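PDB 5AEG: sulfoquinovosidase from Escherichia coli, which hydrolyses sulfoquinovosyl diacylglycerides and simple sulfoquinovosides such as sulfoquinovosyl glycerol, releasing sulfoquinovose for use as a source of carbon and sulfur. Local coordinates for residues E595-T600 against T627-E632; P125-Y130 against D140-P145; L609-L614 against P631-V636; T231-L236 against S582-M587. One frame throughout, in Å; residues are numbered along the deposited sequence.

Along the chain, contact 2 comes first, within the N-terminal galactose mutarotase-like domain of this family 31 glycoside hydrolase. Contact 4 follows, joining helix 232-243 to the turn after helix 569-582. Contacts 1 and 3 both belong to the C-terminal domain; their centres are about 10 Å apart, and they share Pro631 and Glu632 just after strand 625-630. Contact 4 lies about 17 Å from contact 3 and 18 Å from contact 1, centre to centre, and touches both: Glu595 reaches the start of helix 232-243, and Val586 pairs with Gly610. Contact 4 thus joins that helix to the C-terminal domain although they are far apart in sequence. Contact 2 touches none of the others.

Contact 1 of 4, residues E595-T600 against T627-E632; sequences EDDAHT and TLYLPE
His599 turns the CD2 edge of its imidazole onto one face of the Tyr629 ring, an edge-to-face pair with centroids 4.6 Å apart and planes inclined at 69°. CD2 does the touching, 3.5 Å from Tyr629 CG, and it lies toward the rim of the phenol and not over its middle. The fully extended first torsion of Tyr629 (chi1 180°) sends its phenol across to the loop, where the hydroxyl reaches Asp597 OD2. Tyr629 OH donates to Asp597 OD2 at 2.4 Å, shorter than a normal hydrogen bond between oxygens, so the exact length is doubtful; the acceptor lies near the plane of the phenol, while the carboxylate is turned almost perpendicular to it. Thr600 adds CG2 obliquely against the ring, 4.1 Å from Tyr629 CE2.

Both oxygens of Asp597 are in use. OD1 accepts from His599 N at 3.0 Å, which closes an Asx turn and fixes the carboxylate. OD2 also takes a water that in turn accepts from Glu632 N, and it lies 3.7 Å from Pro631 CB. A phenylalanine at Tyr629 would probably keep the ring under His599 but leave Asp597 OD2 without its hydroxyl donor. Farther round the loop, Thr600 OG1 and Thr600 N both bond to Asp597 O, securing the start of the 3-10 turn.

On the other side of the strand, Leu628 and Leu630 pack on Val649 and Phe661. The arrangement is thus a loop fastened to the end of strand 625-630, which pairs with strand 647-652 in a two-stranded antiparallel sheet of the family 31 C-terminal domain, away from the active-site residues.

Contact 2 of 4, residues P125-Y130 against D140-P145; sequences PEDHIY and DLRGKP
Asp140 OD1 is gripped by two backbone amides arriving from opposite faces of the carboxylate: Ile129 N at 3.2 Å and Arg142 N at 3.1 Å. The second bond makes an Asx turn. Asp140 also offers OD2 to His128 ND1 at 2.7 Å; the donor comes from above the carboxylate plane, and the two flat groups are 69° apart. With an alanine here in place of Asp140, His128 ND1 and the amides of Ile129 and Arg142 would probably lose their acceptor, and the imidazole would be freer to turn.

Leu141 N adds a 2.7 Å bond to Ile129 O. Beyond it, Arg142 bends at chi2 and passes its CD slantwise over Ile129 CG1, 3.9 Å away, bringing NH1 to Asp127 O at 2.9 Å with the oxygen close to the guanidinium plane. NH1 also bonds to Gln124 O, and NH2 to Ala209 O and Pro210 O, so backbone carbonyls take up both terminal nitrogens.

The 140-145 loop, with a type II turn at Leu141-Lys144, thereby flanks the start of strand 129-133, whose Tyr130 pairs with Val188 of strand 186-189, and leads into strand 145-148.

Contact 3 of 4, residues L609-L614 against P631-V636; sequences LGRDIL and PEDNWV
Leu614 lies across one face of the Trp635 indole. Its CB is 3.8 Å from Trp635 CZ3, and its CD1 sits about 4.0 Å above the ring plane, toward the rim on the benzo side. The two side chains cross at about a right angle. A chi1 of -179° carries CG of Leu614 away from its own amide and takes CD1 on to Pro631, where it touches the proline ring, CD1 to Pro631 CD at 3.6 Å. One methyl therefore touches both the indole and the proline. Asp612 contributes its carbonyl O, obliquely placed 4.0 Å from Trp635 CZ3.

The indole is fixed by its own segment. Trp635 NE1 donates to Pro631 O at 2.9 Å, with the oxygen almost in the ring plane, which limits rotation of the indole and ties the strand back to the turn that precedes it. Asp633 CB lies over the opposite face, nearer NE1.

A polar layer lies farther out. Arg611 NH2 and Asp633 OD2 are 4.2 Å apart, beyond a salt bridge, and a water links them, donating to Asp633 OD2 at 2.7 Å and held only weakly by Arg611. The carboxylate has stronger partners in Tyr594 OH, which also takes a bond from Arg611 NH1, and in Arg663 NE. Arg663, on strand 660-663 between the antiparallel strands 613-615 and 635-637, extends the set to Asp612 OD1, while Asp612 OD2 bonds to Ser666 OG. Leu628 and Leu630 of strand 625-630 pack on Leu614 as well, so the contact belongs to the hydrophobic core between antiparallel sheets of the C-terminal beta domain.

Contact 4 of 4, residues T231-L236 against S582-M587; sequences TYISLL and SGLPVM
Leu236 holds CG anti to its carbonyl carbon (chi1 -65°) and continues extended through chi2, so that CD1 reaches off helix 232-243 to Pro585. Leu584 makes the complementary move: its CG lies anti to the backbone N (chi1 -179°), and the next torsion, at 55°, swings CD1 back toward Ile233. Two apolar pairs result. Leu236 CD1 meets Pro585 CD at 3.7 Å, the leucine crossing the proline ring at about a right angle, and Ile233 CG1 meets Leu584 CD1 at 3.8 Å on a more oblique course. Beside the Leu236-Pro585 pair the backbone also packs: Leu236 CB stands 3.8 Å from Gly583 O.

Gly583 leaves helical angles with a positive phi. A CB at this position would point at the other helix and come tightly against Leu236 O, so the lack of a side chain lets the turn approach closely. The contact thus sets the first turn of one helix against the C-terminal end of another, where the chain leads on to strand 587-588 of the C-terminal domain. The helix start is well defined: Thr231 is its N-cap, with OG1 accepting from Ser234 N at 3.0 Å, and Tyr232 N is taken up by Glu595 OE2.

A water bridges the two segments, donating to Ile233 O at 2.8 Å and to Ser582 O at 2.9 Å, and so serves one carbonyl from each segment. Ala494 of helix 486-495 packs against Pro585, while His593 touches Ile233.

Contact 1 of 4, residues E595-T600 against T627-E632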
# COMPACT_ATOMS: atom_id res chain seq x y z
N GLU A 595 -14.81 -3.76 -19.46
CA GLU A 595 -15.70 -4.43 -18.49
C GLU A 595 -16.35 -5.67 -18.96
O GLU A 595 -16.57 -6.58 -18.16
CB GLU A 595 -16.82 -3.47 -18.00
CG GLU A 595 -16.39 -2.45 -16.99
CD GLU A 595 -17.57 -1.79 -16.30
OE1 GLU A 595 -18.74 -2.24 -16.56
OE2 GLU A 595 -17.36 -0.89 -15.46
N ASP A 596 -16.60 -5.76 -20.29
CA ASP A 596 -17.31 -6.89 -20.85
C ASP A 596 -16.38 -8.03 -21.15
O ASP A 596 -16.84 -9.05 -21.59
CB ASP A 596 -18.09 -6.44 -22.12
CG ASP A 596 -17.18 -5.77 -23.18
OD1 ASP A 596 -16.02 -5.23 -22.85
OD2 ASP A 596 -17.66 -5.71 -24.33
N ASP A 597 -15.05 -7.88 -20.96
CA ASP A 597 -14.10 -8.94 -21.27
C ASP A 597 -13.83 -9.77 -20.01
O ASP A 597 -13.12 -9.30 -19.06
CB ASP A 597 -12.82 -8.35 -21.87
CG ASP A 597 -11.83 -9.37 -22.31
OD1 ASP A 597 -11.79 -10.48 -21.73
OD2 ASP A 597 -10.99 -9.09 -23.23
N ALA A 598 -14.36 -11.00 -20.00
CA ALA A 598 -14.27 -11.90 -18.82
C ALA A 598 -12.82 -12.24 -18.40
O ALA A 598 -12.52 -12.35 -17.21
CB ALA A 598 -15.05 -13.19 -19.05
N HIS A 599 -11.91 -12.29 -19.37
CA HIS A 599 -10.56 -12.68 -19.12
C HIS A 599 -9.82 -11.62 -18.28
O HIS A 599 -8.94 -11.96 -17.47
CB HIS A 599 -9.82 -12.98 -20.43
CG HIS A 599 -8.53 -13.69 -20.19
ND1 HIS A 599 -8.45 -14.89 -19.50
CD2 HIS A 599 -7.25 -13.33 -20.44
CE1 HIS A 599 -7.18 -15.25 -19.37
NE2 HIS A 599 -6.43 -14.33 -19.96
N THR A 600 -10.20 -10.40 -18.44
CA THR A 600 -9.43 -9.28 -17.80
C THR A 600 -9.57 -9.33 -16.24
O THR A 600 -8.71 -8.77 -15.54
CB THR A 600 -9.86 -7.91 -18.25
OG1 THR A 600 -11.23 -7.62 -17.88
CG2 THR A 600 -9.62 -7.72 -19.79
N THR A 627 4.67 -13.10 -23.10
CA THR A 627 3.26 -13.47 -23.49
C THR A 627 2.36 -12.75 -22.53
O THR A 627 2.62 -12.73 -21.31
CB THR A 627 3.12 -15.00 -23.46
OG1 THR A 627 4.00 -15.58 -24.42
CG2 THR A 627 1.69 -15.46 -23.76
N LEU A 628 1.33 -12.09 -23.05
CA LEU A 628 0.42 -11.28 -22.30
C LEU A 628 -0.89 -11.30 -23.06
O LEU A 628 -0.98 -11.93 -24.14
CB LEU A 628 0.92 -9.84 -22.23
CG LEU A 628 1.13 -9.21 -23.59
CD1 LEU A 628 0.45 -7.85 -23.58
CD2 LEU A 628 2.61 -9.10 -23.95
N TYR A 629 -1.86 -10.59 -22.51
CA TYR A 629 -3.21 -10.55 -23.03
C TYR A 629 -3.56 -9.18 -23.51
O TYR A 629 -3.47 -8.22 -22.76
CB TYR A 629 -4.24 -11.08 -21.96
CG TYR A 629 -5.63 -11.03 -22.50
CD1 TYR A 629 -6.06 -12.00 -23.47
CD2 TYR A 629 -6.51 -10.03 -22.16
CE1 TYR A 629 -7.39 -11.97 -23.98
CE2 TYR A 629 -7.82 -9.99 -22.68
CZ TYR A 629 -8.22 -10.95 -23.64
OH TYR A 629 -9.55 -10.84 -24.14
N LEU A 630 -4.08 -9.06 -24.75
CA LEU A 630 -4.66 -7.81 -25.17
C LEU A 630 -6.19 -7.92 -25.28
O LEU A 630 -6.69 -8.87 -25.92
CB LEU A 630 -4.11 -7.42 -26.56
CG LEU A 630 -2.59 -7.20 -26.66
CD1 LEU A 630 -2.14 -6.91 -28.15
CD2 LEU A 630 -2.17 -6.04 -25.81
N PRO A 631 -6.91 -7.01 -24.61
CA PRO A 631 -8.35 -7.01 -24.80
C PRO A 631 -8.63 -6.43 -26.26
O PRO A 631 -7.68 -5.97 -26.98
CB PRO A 631 -8.87 -6.06 -23.76
CG PRO A 631 -7.75 -5.01 -23.67
CD PRO A 631 -6.47 -5.77 -23.97
N GLU A 632 -9.87 -6.53 -26.69
CA GLU A 632 -10.21 -6.14 -28.07
C GLU A 632 -10.11 -4.65 -28.28
O GLU A 632 -10.85 -3.85 -27.70
CB GLU A 632 -11.65 -6.67 -28.45
CG GLU A 632 -11.86 -6.71 -30.00
CD GLU A 632 -10.80 -7.56 -30.73
OE1 GLU A 632 -10.85 -8.85 -30.73
OE2 GLU A 632 -9.87 -6.94 -31.32
O HOH W 1 -12.03 -7.40 -25.15

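Contact 2 of 4, residues P125-Y130 against D140-P145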
# COMPACT_ATOMS: atom_id res chain seq x y z
N PRO A 125 -21.33 -17.66 -6.92
CA PRO A 125 -20.11 -18.36 -7.21
C PRO A 125 -19.20 -17.68 -8.23
O PRO A 125 -18.02 -17.81 -8.11
CB PRO A 125 -20.58 -19.72 -7.73
CG PRO A 125 -21.88 -19.92 -7.02
CD PRO A 125 -22.50 -18.57 -7.05
N GLU A 126 -19.76 -16.99 -9.21
CA GLU A 126 -18.96 -16.31 -10.27
C GLU A 126 -18.31 -14.96 -9.86
O GLU A 126 -17.51 -14.40 -10.61
CB GLU A 126 -19.81 -16.04 -11.51
CG GLU A 126 -20.97 -15.13 -11.26
CD GLU A 126 -22.31 -15.89 -10.86
OE1 GLU A 126 -22.32 -17.07 -10.38
OE2 GLU A 126 -23.35 -15.26 -11.06
N ASP A 127 -18.65 -14.42 -8.71
CA ASP A 127 -18.20 -13.10 -8.38
C ASP A 127 -16.65 -13.11 -8.19
O ASP A 127 -16.12 -14.03 -7.61
CB ASP A 127 -18.83 -12.59 -7.09
CG ASP A 127 -20.34 -12.44 -7.15
OD1 ASP A 127 -20.91 -12.31 -8.26
OD2 ASP A 127 -20.95 -12.31 -6.07
N HIS A 128 -15.99 -12.04 -8.60
CA HIS A 128 -14.61 -11.76 -8.16
C HIS A 128 -14.63 -10.70 -7.13
O HIS A 128 -15.59 -9.89 -7.01
CB HIS A 128 -13.70 -11.35 -9.37
CG HIS A 128 -13.78 -12.31 -10.51
ND1 HIS A 128 -13.01 -13.46 -10.57
CD2 HIS A 128 -14.58 -12.33 -11.62
CE1 HIS A 128 -13.28 -14.12 -11.70
NE2 HIS A 128 -14.25 -13.47 -12.33
N ILE A 129 -13.49 -10.57 -6.41
CA ILE A 129 -13.38 -9.67 -5.32
C ILE A 129 -11.98 -9.01 -5.39
O ILE A 129 -10.97 -9.73 -5.57
CB ILE A 129 -13.52 -10.43 -4.00
CG1 ILE A 129 -14.94 -11.03 -3.75
CG2 ILE A 129 -13.20 -9.52 -2.84
CD1 ILE A 129 -16.00 -9.94 -3.55
N TYR A 130 -11.94 -7.72 -5.23
CA TYR A 130 -10.69 -6.98 -5.33
C TYR A 130 -10.57 -6.03 -4.14
O TYR A 130 -11.58 -5.61 -3.52
CB TYR A 130 -10.65 -6.16 -6.63
CG TYR A 130 -10.87 -6.98 -7.80
CD1 TYR A 130 -9.86 -7.73 -8.37
CD2 TYR A 130 -12.15 -7.07 -8.36
CE1 TYR A 130 -10.10 -8.59 -9.45
CE2 TYR A 130 -12.41 -7.89 -9.45
CZ TYR A 130 -11.40 -8.67 -9.98
OH TYR A 130 -11.59 -9.48 -11.04
N ASP A 140 -7.39 -10.65 -7.69
CA ASP A 140 -8.70 -11.30 -7.40
C ASP A 140 -8.51 -12.09 -6.14
O ASP A 140 -7.71 -13.02 -6.09
CB ASP A 140 -9.08 -12.22 -8.51
CG ASP A 140 -10.45 -12.89 -8.31
OD1 ASP A 140 -11.23 -12.58 -7.41
OD2 ASP A 140 -10.74 -13.76 -9.12
N LEU A 141 -9.27 -11.77 -5.08
CA LEU A 141 -9.15 -12.46 -3.80
C LEU A 141 -10.07 -13.67 -3.62
O LEU A 141 -10.01 -14.45 -2.61
CB LEU A 141 -9.47 -11.44 -2.69
CG LEU A 141 -8.71 -10.12 -2.68
CD1 LEU A 141 -9.09 -9.21 -1.55
CD2 LEU A 141 -7.24 -10.34 -2.68
N ARG A 142 -10.95 -13.89 -4.58
CA ARG A 142 -11.90 -15.05 -4.46
C ARG A 142 -11.28 -16.39 -4.36
O ARG A 142 -10.34 -16.69 -5.05
CB ARG A 142 -12.97 -15.02 -5.59
CG ARG A 142 -14.26 -15.77 -5.18
CD ARG A 142 -15.15 -14.89 -4.34
NE ARG A 142 -16.25 -15.60 -3.71
CZ ARG A 142 -17.38 -15.91 -4.33
NH1 ARG A 142 -17.54 -15.59 -5.62
NH2 ARG A 142 -18.36 -16.52 -3.66
N GLY A 143 -11.77 -17.22 -3.43
CA GLY A 143 -11.17 -18.51 -3.21
C GLY A 143 -10.33 -18.61 -1.94
O GLY A 143 -10.01 -19.69 -1.53
N LYS A 144 -10.05 -17.50 -1.27
CA LYS A 144 -9.13 -17.53 -0.14
C LYS A 144 -9.58 -16.62 0.97
O LYS A 144 -10.29 -15.61 0.72
CB LYS A 144 -7.73 -16.99 -0.58
CG LYS A 144 -7.01 -17.79 -1.64
CD LYS A 144 -6.49 -19.08 -1.05
CE LYS A 144 -4.99 -19.04 -0.76
NZ LYS A 144 -4.48 -20.41 -0.40
N PRO A 145 -9.07 -16.87 2.20
CA PRO A 145 -9.23 -15.98 3.30
C PRO A 145 -8.06 -15.03 3.48
O PRO A 145 -6.92 -15.37 3.19
CB PRO A 145 -9.41 -16.95 4.50
CG PRO A 145 -8.42 -18.08 4.15
CD PRO A 145 -8.56 -18.19 2.64

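Contact 3 of 4, residues L609-L614 against P631-V636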
# COMPACT_ATOMS: atom_id res chain seq x y z
N LEU A 609 -1.73 1.90 -17.95
CA LEU A 609 -1.16 3.18 -17.48
C LEU A 609 -2.00 4.25 -18.11
O LEU A 609 -1.90 4.48 -19.31
CB LEU A 609 0.30 3.31 -17.87
CG LEU A 609 1.12 4.51 -17.36
CD1 LEU A 609 1.28 4.48 -15.81
CD2 LEU A 609 2.49 4.55 -18.01
N GLY A 610 -2.78 4.94 -17.29
CA GLY A 610 -3.88 5.79 -17.79
C GLY A 610 -4.82 4.91 -18.63
O GLY A 610 -4.89 3.69 -18.46
N ARG A 611 -5.56 5.56 -19.53
CA ARG A 611 -6.47 4.85 -20.43
C ARG A 611 -5.84 4.09 -21.60
O ARG A 611 -6.37 3.04 -22.01
CB ARG A 611 -7.47 5.89 -20.99
CG ARG A 611 -8.54 5.39 -21.95
CD ARG A 611 -9.51 4.42 -21.38
NE ARG A 611 -10.42 3.79 -22.41
CZ ARG A 611 -10.15 2.64 -23.05
NH1 ARG A 611 -8.97 1.91 -22.83
NH2 ARG A 611 -11.04 2.19 -23.92
N ASP A 612 -4.72 4.59 -22.14
CA ASP A 612 -4.32 4.25 -23.52
C ASP A 612 -3.04 3.43 -23.64
O ASP A 612 -2.63 3.08 -24.75
CB ASP A 612 -4.16 5.58 -24.29
CG ASP A 612 -5.50 6.31 -24.54
OD1 ASP A 612 -6.49 5.63 -24.54
OD2 ASP A 612 -5.52 7.54 -24.66
N ILE A 613 -2.36 3.12 -22.52
CA ILE A 613 -1.15 2.28 -22.61
C ILE A 613 -1.38 1.02 -21.83
O ILE A 613 -1.87 1.06 -20.69
CB ILE A 613 0.07 3.02 -22.00
CG1 ILE A 613 0.38 4.25 -22.83
CG2 ILE A 613 1.28 2.07 -21.97
CD1 ILE A 613 1.46 5.17 -22.28
N LEU A 614 -1.02 -0.12 -22.41
CA LEU A 614 -1.11 -1.38 -21.75
C LEU A 614 0.32 -1.84 -21.47
O LEU A 614 1.16 -1.89 -22.40
CB LEU A 614 -1.86 -2.38 -22.59
CG LEU A 614 -2.10 -3.82 -22.03
CD1 LEU A 614 -3.39 -4.39 -22.60
CD2 LEU A 614 -0.98 -4.79 -22.23
N PRO A 631 -6.91 -7.01 -24.61
CA PRO A 631 -8.35 -7.01 -24.80
C PRO A 631 -8.63 -6.43 -26.26
O PRO A 631 -7.68 -5.97 -26.98
CB PRO A 631 -8.87 -6.06 -23.76
CG PRO A 631 -7.75 -5.01 -23.67
CD PRO A 631 -6.47 -5.77 -23.97
N GLU A 632 -9.87 -6.53 -26.69
CA GLU A 632 -10.21 -6.14 -28.07
C GLU A 632 -10.11 -4.65 -28.28
O GLU A 632 -10.85 -3.85 -27.70
CB GLU A 632 -11.65 -6.67 -28.45
CG GLU A 632 -11.86 -6.71 -30.00
CD GLU A 632 -10.80 -7.56 -30.73
OE1 GLU A 632 -10.85 -8.85 -30.73
OE2 GLU A 632 -9.87 -6.94 -31.32
N ASP A 633 -9.12 -4.25 -29.07
CA ASP A 633 -8.87 -2.87 -29.34
C ASP A 633 -7.84 -2.90 -30.44
O ASP A 633 -7.31 -3.93 -30.79
CB ASP A 633 -8.38 -2.03 -28.11
CG ASP A 633 -8.91 -0.64 -28.09
OD1 ASP A 633 -8.98 -0.05 -29.18
OD2 ASP A 633 -9.21 -0.03 -27.01
N ASN A 634 -7.58 -1.74 -30.97
CA ASN A 634 -6.47 -1.59 -31.93
C ASN A 634 -5.19 -1.12 -31.20
O ASN A 634 -5.09 0.03 -30.86
CB ASN A 634 -6.89 -0.68 -33.06
CG ASN A 634 -7.94 -1.42 -33.98
OD1 ASN A 634 -7.77 -2.63 -34.42
ND2 ASN A 634 -9.04 -0.80 -34.13
N TRP A 635 -4.30 -2.06 -31.02
CA TRP A 635 -3.08 -1.90 -30.20
C TRP A 635 -1.90 -1.70 -31.11
O TRP A 635 -1.86 -2.26 -32.21
CB TRP A 635 -2.89 -3.13 -29.31
CG TRP A 635 -3.91 -3.21 -28.24
CD1 TRP A 635 -4.95 -4.08 -28.20
CD2 TRP A 635 -4.07 -2.35 -27.09
NE1 TRP A 635 -5.66 -3.89 -27.10
CE2 TRP A 635 -5.20 -2.78 -26.43
CE3 TRP A 635 -3.36 -1.27 -26.56
CZ2 TRP A 635 -5.63 -2.21 -25.27
CZ3 TRP A 635 -3.77 -0.73 -25.40
CH2 TRP A 635 -4.90 -1.19 -24.77
N VAL A 636 -0.97 -0.85 -30.68
CA VAL A 636 0.29 -0.64 -31.37
C VAL A 636 1.44 -0.89 -30.41
O VAL A 636 1.46 -0.26 -29.33
CB VAL A 636 0.38 0.83 -31.85
CG1 VAL A 636 1.64 1.00 -32.65
CG2 VAL A 636 -0.82 1.14 -32.69
O HOH W 2 -11.56 0.94 -26.02

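Contact 4 of 4, residues T231-L236 against S582-M587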
# COMPACT_ATOMS: atom_id res chain seq x y z
N THR A 231 -20.66 1.47 -13.12
CA THR A 231 -19.33 1.11 -13.66
C THR A 231 -18.29 1.09 -12.51
O THR A 231 -18.46 1.74 -11.49
CB THR A 231 -18.82 2.15 -14.67
OG1 THR A 231 -18.68 3.39 -14.01
CG2 THR A 231 -19.81 2.34 -15.86
N TYR A 232 -17.21 0.38 -12.74
CA TYR A 232 -16.07 0.41 -11.74
C TYR A 232 -15.51 1.75 -11.57
O TYR A 232 -15.15 2.16 -10.45
CB TYR A 232 -14.95 -0.65 -12.08
CG TYR A 232 -15.51 -2.01 -12.02
CD1 TYR A 232 -15.81 -2.60 -10.77
CD2 TYR A 232 -15.80 -2.71 -13.16
CE1 TYR A 232 -16.42 -3.86 -10.70
CE2 TYR A 232 -16.39 -3.95 -13.10
CZ TYR A 232 -16.70 -4.52 -11.87
OH TYR A 232 -17.33 -5.72 -11.86
N ILE A 233 -15.35 2.49 -12.69
CA ILE A 233 -14.86 3.84 -12.60
C ILE A 233 -15.71 4.73 -11.68
O ILE A 233 -15.18 5.52 -10.87
CB ILE A 233 -14.72 4.44 -14.04
CG1 ILE A 233 -13.51 3.81 -14.72
CG2 ILE A 233 -14.63 5.93 -14.01
CD1 ILE A 233 -13.41 4.13 -16.18
N SER A 234 -17.04 4.62 -11.83
CA SER A 234 -17.95 5.36 -10.95
C SER A 234 -17.82 4.85 -9.49
O SER A 234 -17.86 5.61 -8.56
CB SER A 234 -19.44 5.19 -11.44
OG SER A 234 -20.24 5.92 -10.55
N LEU A 235 -17.70 3.55 -9.36
CA LEU A 235 -17.54 2.94 -8.04
C LEU A 235 -16.32 3.53 -7.31
O LEU A 235 -16.42 3.90 -6.14
CB LEU A 235 -17.55 1.45 -8.16
CG LEU A 235 -17.67 0.74 -6.81
CD1 LEU A 235 -19.05 1.01 -6.18
CD2 LEU A 235 -17.43 -0.73 -6.96
N LEU A 236 -15.22 3.75 -8.02
CA LEU A 236 -13.99 4.26 -7.41
C LEU A 236 -14.09 5.71 -7.07
O LEU A 236 -13.55 6.18 -6.07
CB LEU A 236 -12.71 3.94 -8.29
CG LEU A 236 -12.37 2.45 -8.44
CD1 LEU A 236 -11.13 2.35 -9.27
CD2 LEU A 236 -12.11 1.76 -7.12
N SER A 582 -11.14 12.49 -9.25
CA SER A 582 -12.20 11.53 -9.13
C SER A 582 -11.83 10.12 -8.72
O SER A 582 -12.66 9.20 -8.85
CB SER A 582 -13.02 11.55 -10.42
OG SER A 582 -12.23 11.04 -11.41
N GLY A 583 -10.58 9.91 -8.25
CA GLY A 583 -10.13 8.57 -7.79
C GLY A 583 -9.91 7.56 -8.88
O GLY A 583 -9.83 6.36 -8.63
N LEU A 584 -9.79 8.02 -10.12
CA LEU A 584 -9.52 7.14 -11.22
C LEU A 584 -7.98 6.87 -11.17
O LEU A 584 -7.19 7.79 -11.37
CB LEU A 584 -9.81 7.82 -12.54
CG LEU A 584 -9.61 7.04 -13.80
CD1 LEU A 584 -10.32 5.74 -13.91
CD2 LEU A 584 -9.92 7.89 -15.00
N PRO A 585 -7.61 5.66 -10.74
CA PRO A 585 -6.13 5.46 -10.47
C PRO A 585 -5.21 5.49 -11.71
O PRO A 585 -5.63 5.22 -12.84
CB PRO A 585 -6.09 4.12 -9.79
CG PRO A 585 -7.22 3.34 -10.49
CD PRO A 585 -8.35 4.40 -10.58
N VAL A 586 -3.93 5.77 -11.47
CA VAL A 586 -2.97 5.91 -12.57
C VAL A 586 -2.62 4.57 -13.19
O VAL A 586 -2.59 4.45 -14.40
CB VAL A 586 -1.70 6.67 -12.12
CG1 VAL A 586 -0.74 6.83 -13.29
CG2 VAL A 586 -2.11 8.04 -11.60
N MET A 587 -2.43 3.52 -12.36
CA MET A 587 -2.25 2.22 -12.89
C MET A 587 -3.55 1.48 -12.64
O MET A 587 -4.01 1.38 -11.52
CB MET A 587 -1.06 1.50 -12.18
CG MET A 587 0.24 2.14 -12.47
SD MET A 587 1.61 1.68 -11.31
CE MET A 587 1.84 -0.03 -11.67
O HOH W 3 -12.93 7.15 -10.91